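Side-chain contacts in 2-c-methyl-d-erythritol 4-phosphate cytidylyltransferase (Streptococcus pneumoniae, PDB 2VSH), which catalyses the transfer of the cytidylyl group of CTP to D-ribitol 5-phosphate, making the CDP-activated ribitol used for teichoic acid precursors: residues A[111-114]-A[115-118]; A[118-121]-A[122-125]. One frame throughout, in Å; residues are numbered along the deposited sequence.

Contact 1: A[111-114]-A[115-118]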
loop_
_atom_site.group_PDB
_atom_site.type_symbol
_atom_site.label_atom_id
_atom_site.label_comp_id
_atom_site.label_asym_id
_atom_site.label_seq_id
_atom_site.Cartn_x
_atom_site.Cartn_y
_atom_site.Cartn_z
ATOM N N THR A 111 1.437 -18.947 -10.898
ATOM C CA THR A 111 1.597 -18.879 -9.448
ATOM C C THR A 111 0.726 -17.784 -8.834
ATOM O O THR A 111 0.560 -16.713 -9.418
ATOM C CB THR A 111 3.085 -18.685 -8.987
ATOM O OG1 THR A 111 3.534 -17.358 -9.302
ATOM C CG2 THR A 111 4.011 -19.732 -9.626
ATOM N N HIS A 112 0.156 -18.065 -7.656
ATOM C CA HIS A 112 -0.823 -17.162 -7.060
ATOM C C HIS A 112 -0.914 -17.389 -5.551
ATOM O O HIS A 112 -0.882 -18.535 -5.092
ATOM C CB HIS A 112 -2.205 -17.370 -7.726
ATOM C CG HIS A 112 -3.245 -16.385 -7.286
ATOM N ND1 HIS A 112 -3.183 -15.045 -7.607
ATOM C CD2 HIS A 112 -4.364 -16.543 -6.535
ATOM C CE1 HIS A 112 -4.231 -14.423 -7.089
ATOM N NE2 HIS A 112 -4.954 -15.306 -6.420
ATOM N N ASP A 113 -1.021 -16.300 -4.793
ATOM C CA ASP A 113 -1.173 -16.351 -3.326
ATOM C C ASP A 113 -2.467 -17.049 -2.933
ATOM O O ASP A 113 -3.520 -16.717 -3.470
ATOM C CB ASP A 113 -1.250 -14.932 -2.753
ATOM C CG ASP A 113 0.044 -14.156 -2.894
ATOM O OD1 ASP A 113 1.132 -14.770 -2.904
ATOM O OD2 ASP A 113 -0.033 -12.914 -2.977
ATOM N N SER A 114 -2.408 -17.948 -1.948
ATOM C CA SER A 114 -3.628 -18.588 -1.419
ATOM C C SER A 114 -4.614 -17.593 -0.831
ATOM O O SER A 114 -5.819 -17.829 -0.878
ATOM C CB SER A 114 -3.296 -19.625 -0.351
ATOM O OG SER A 114 -2.681 -18.982 0.743
ATOM N N VAL A 115 -4.094 -16.499 -0.267
ATOM C CA VAL A 115 -4.929 -15.488 0.406
ATOM C C VAL A 115 -5.403 -14.359 -0.510
ATOM O O VAL A 115 -5.801 -13.276 -0.053
ATOM C CB VAL A 115 -4.236 -14.901 1.647
ATOM C CG1 VAL A 115 -4.180 -15.947 2.767
ATOM C CG2 VAL A 115 -2.831 -14.334 1.280
ATOM N N ARG A 116 -5.376 -14.630 -1.801
ATOM C CA ARG A 116 -5.969 -13.745 -2.793
ATOM C C ARG A 116 -7.174 -14.436 -3.455
ATOM O O ARG A 116 -7.089 -14.846 -4.612
ATOM C CB ARG A 116 -4.941 -13.330 -3.834
ATOM C CG ARG A 116 -3.975 -12.235 -3.363
ATOM C CD ARG A 116 -3.148 -11.716 -4.525
ATOM N NE ARG A 116 -1.953 -11.009 -4.058
ATOM C CZ ARG A 116 -1.850 -9.691 -3.906
ATOM N NH1 ARG A 116 -2.870 -8.897 -4.175
ATOM N NH2 ARG A 116 -0.715 -9.162 -3.473
ATOM N N PRO A 117 -8.297 -14.573 -2.712
ATOM C CA PRO A 117 -9.447 -15.328 -3.248
ATOM C C PRO A 117 -10.256 -14.608 -4.335
ATOM O O PRO A 117 -11.144 -15.239 -4.944
ATOM C CB PRO A 117 -10.316 -15.576 -2.012
ATOM C CG PRO A 117 -9.990 -14.460 -1.081
ATOM C CD PRO A 117 -8.565 -14.034 -1.368
ATOM N N PHE A 118 -9.962 -13.325 -4.593
ATOM C CA PHE A 118 -10.789 -12.545 -5.528
ATOM C C PHE A 118 -10.207 -12.456 -6.933
ATOM O O PHE A 118 -10.627 -11.615 -7.736
ATOM C CB PHE A 118 -11.076 -11.150 -4.975
ATOM C CG PHE A 118 -11.750 -11.177 -3.636
ATOM C CD1 PHE A 118 -13.060 -11.639 -3.511
ATOM C CD2 PHE A 118 -11.076 -10.750 -2.499
ATOM C CE1 PHE A 118 -13.688 -11.686 -2.252
ATOM C CE2 PHE A 118 -11.700 -10.785 -1.238
ATOM C CZ PHE A 118 -13.004 -11.245 -1.127
HETATM O O HOH W 1 1.714 -11.210 -2.864
#

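Contact 2: A[118-121]-A[122-125]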
loop_
_atom_site.group_PDB
_atom_site.type_symbol
_atom_site.label_atom_id
_atom_site.label_comp_id
_atom_site.label_asym_id
_atom_site.label_seq_id
_atom_site.Cartn_x
_atom_site.Cartn_y
_atom_site.Cartn_z
ATOM N N PHE A 118 -9.962 -13.325 -4.593
ATOM C CA PHE A 118 -10.789 -12.545 -5.528
ATOM C C PHE A 118 -10.207 -12.456 -6.933
ATOM O O PHE A 118 -10.627 -11.615 -7.736
ATOM C CB PHE A 118 -11.076 -11.150 -4.975
ATOM C CG PHE A 118 -11.750 -11.177 -3.636
ATOM C CD1 PHE A 118 -13.060 -11.639 -3.511
ATOM C CD2 PHE A 118 -11.076 -10.750 -2.499
ATOM C CE1 PHE A 118 -13.688 -11.686 -2.252
ATOM C CE2 PHE A 118 -11.700 -10.785 -1.238
ATOM C CZ PHE A 118 -13.004 -11.245 -1.127
ATOM N N ILE A 119 -9.258 -13.340 -7.227
ATOM C CA ILE A 119 -8.721 -13.476 -8.578
ATOM C C ILE A 119 -9.883 -13.895 -9.471
ATOM O O ILE A 119 -10.801 -14.584 -9.020
ATOM C CB ILE A 119 -7.563 -14.525 -8.615
ATOM C CG1 ILE A 119 -6.921 -14.621 -10.020
ATOM C CG2 ILE A 119 -8.048 -15.886 -8.031
ATOM C CD1 ILE A 119 -5.804 -15.639 -10.133
ATOM N N THR A 120 -9.840 -13.477 -10.738
ATOM C CA THR A 120 -10.897 -13.760 -11.690
ATOM C C THR A 120 -10.321 -14.586 -12.846
ATOM O O THR A 120 -9.105 -14.626 -13.051
ATOM C CB THR A 120 -11.483 -12.448 -12.258
ATOM O OG1 THR A 120 -10.461 -11.747 -12.980
ATOM C CG2 THR A 120 -12.060 -11.536 -11.138
ATOM N N LEU A 121 -11.198 -15.245 -13.605
ATOM C CA LEU A 121 -10.780 -15.987 -14.797
ATOM C C LEU A 121 -10.125 -15.044 -15.804
ATOM O O LEU A 121 -9.216 -15.425 -16.527
ATOM C CB LEU A 121 -11.988 -16.693 -15.444
ATOM C CG LEU A 121 -12.472 -17.948 -14.698
ATOM C CD1 LEU A 121 -13.810 -18.435 -15.267
ATOM C CD2 LEU A 121 -11.425 -19.047 -14.754
ATOM N N ARG A 122 -10.600 -13.807 -15.855
ATOM C CA ARG A 122 -10.033 -12.843 -16.796
ATOM C C ARG A 122 -8.537 -12.654 -16.503
ATOM O O ARG A 122 -7.721 -12.641 -17.416
ATOM C CB ARG A 122 -10.788 -11.522 -16.711
ATOM C CG ARG A 122 -10.567 -10.556 -17.892
ATOM C CD ARG A 122 -9.286 -9.744 -17.730
ATOM N NE ARG A 122 -9.276 -8.923 -16.514
ATOM C CZ ARG A 122 -8.170 -8.515 -15.891
ATOM N NH1 ARG A 122 -6.967 -8.855 -16.355
ATOM N NH2 ARG A 122 -8.268 -7.785 -14.786
ATOM N N MET A 123 -8.193 -12.518 -15.221
ATOM C CA MET A 123 -6.804 -12.360 -14.780
ATOM C C MET A 123 -5.963 -13.594 -15.102
ATOM O O MET A 123 -4.872 -13.467 -15.663
ATOM C CB MET A 123 -6.755 -12.096 -13.273
ATOM C CG MET A 123 -7.240 -10.700 -12.886
ATOM S SD MET A 123 -7.442 -10.563 -11.101
ATOM C CE MET A 123 -8.466 -9.155 -11.079
ATOM N N ILE A 124 -6.485 -14.775 -14.758
ATOM C CA ILE A 124 -5.849 -16.062 -15.076
ATOM C C ILE A 124 -5.615 -16.186 -16.576
ATOM O O ILE A 124 -4.535 -16.550 -17.005
ATOM C CB ILE A 124 -6.718 -17.241 -14.616
ATOM C CG1 ILE A 124 -6.804 -17.255 -13.092
ATOM C CG2 ILE A 124 -6.183 -18.589 -15.176
ATOM C CD1 ILE A 124 -8.031 -17.963 -12.550
ATOM N N GLN A 125 -6.651 -15.893 -17.356
ATOM C CA GLN A 125 -6.570 -15.994 -18.796
ATOM C C GLN A 125 -5.573 -15.004 -19.422
ATOM O O GLN A 125 -4.822 -15.375 -20.310
ATOM C CB GLN A 125 -7.969 -15.881 -19.409
ATOM C CG GLN A 125 -8.775 -17.177 -19.217
ATOM C CD GLN A 125 -10.227 -17.050 -19.615
ATOM O OE1 GLN A 125 -10.659 -16.030 -20.160
ATOM N NE2 GLN A 125 -11.007 -18.090 -19.315
#

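Contact 1: A[111-114]-A[115-118]
Arg-116 folds back over the end of strand 108-113 and is gripped from two neighbouring residues, His-112 and Asp-113. Its side chain runs alongside that of Asp-113, both pointing the same way, and NE donates to OD2 of Asp-113 at 2.9 Å in a salt bridge. The carboxylate oxygen lies close to the guanidinium plane and is met on its anti side, with the two flat groups 24° apart. Because the arginine chain is extended from CG to NE, NE comes level with the aspartate tip. His-112 takes hold of the backbone instead: its NE2 donates to O of Arg-116 at 2.8 Å, in the carbonyl plane on a lone pair, with the acceptor at the ring edge. That bond brings the imidazole against the root of the arginine, NE2 lying 3.3 Å from CB of Arg-116. With CG anti to the backbone N (chi1 -174°), the ring can span the turn to this carbonyl.

Behind these bonds lies a type I beta turn from Asp-113 to Arg-116, closed by Arg-116 N donating to Asp-113 O at 3.3 Å. A water accepts from NH2 of Arg-116 at 3.2 Å; it also lies near OD2 of Asp-113, but too close for that bond to be trusted. Further out, NH1 of Arg-116 is held by the carbonyl of Asn-217, while OD1 of Asp-113 makes a salt bridge to Arg-86, so the carboxylate bridges the two arginines. Arg-86 and Ser-114 are both probably CTP-binding residues. The turn thus leaves the C-terminal end of a central strand of the GT-A-like nucleotidyltransferase sheet, where the nucleotide pocket probably lies.

Contact 2: A[118-121]-A[122-125]
Thr-120 caps helix 121-133 at the N-cap position, its OG1 accepting from Met-123 N at 3.3 Å. The hydroxyl sits between the backbone N and carbonyl carbon of its own residue (chi1 63°), which turns OG1 toward the first turn of the helix. It also lies 3.4 Å from CG of Met-123, whose thioether chain runs obliquely past the threonine. Backbone bonds continue the turn, from Ile-124 N to Thr-120 O and from Gln-125 N to Leu-121 O.

The tight part is the buried side, where the extended Ile-119 meets Ile-124 at about a right angle; Phe-41 of helix 33-42 packs against both isoleucines. CG1 of Ile-119 also reaches CB of Met-123 at 4.1 Å. Toward solvent the fit is slacker: Leu-121 approaches the helix through CD2, 4.2 Å from CD1 of Ile-124. Beside it Gln-125 hydrogen-bonds through NE2 to Glu-44; on another side of the helix, Arg-122, bent at chi2 and chi3, makes salt bridges to Asp-126 and Glu-214, with CG of Met-123 against one face of its guanidinium, near the rim. Within the buried cluster, the end methyl CD1 of Ile-119 presses to 3.5 Å from CG1 of Ile-124.

Overall arrangement
Contacts 1 and 2 lie in succession on one connection, the loop that leads from strand 108-113 into helix 121-133, and they share Phe-118. Their centres are about 10 Å apart, yet they touch directly: NE2 of His-112 packs 3.5 Å from CB of Ile-119. One imidazole thus braces the turn of contact 1 and meets the side chain of Ile-119, the residue just before the N-cap of contact 2. Only contact 1 includes a probable CTP-site residue, Ser-114; the side chain of Ile-119 in contact 2 stays about 10 Å from that of Ser-114. Helix 33-42 borders both contacts, with Thr-37 beside His-112 and Phe-41 beside Ile-119.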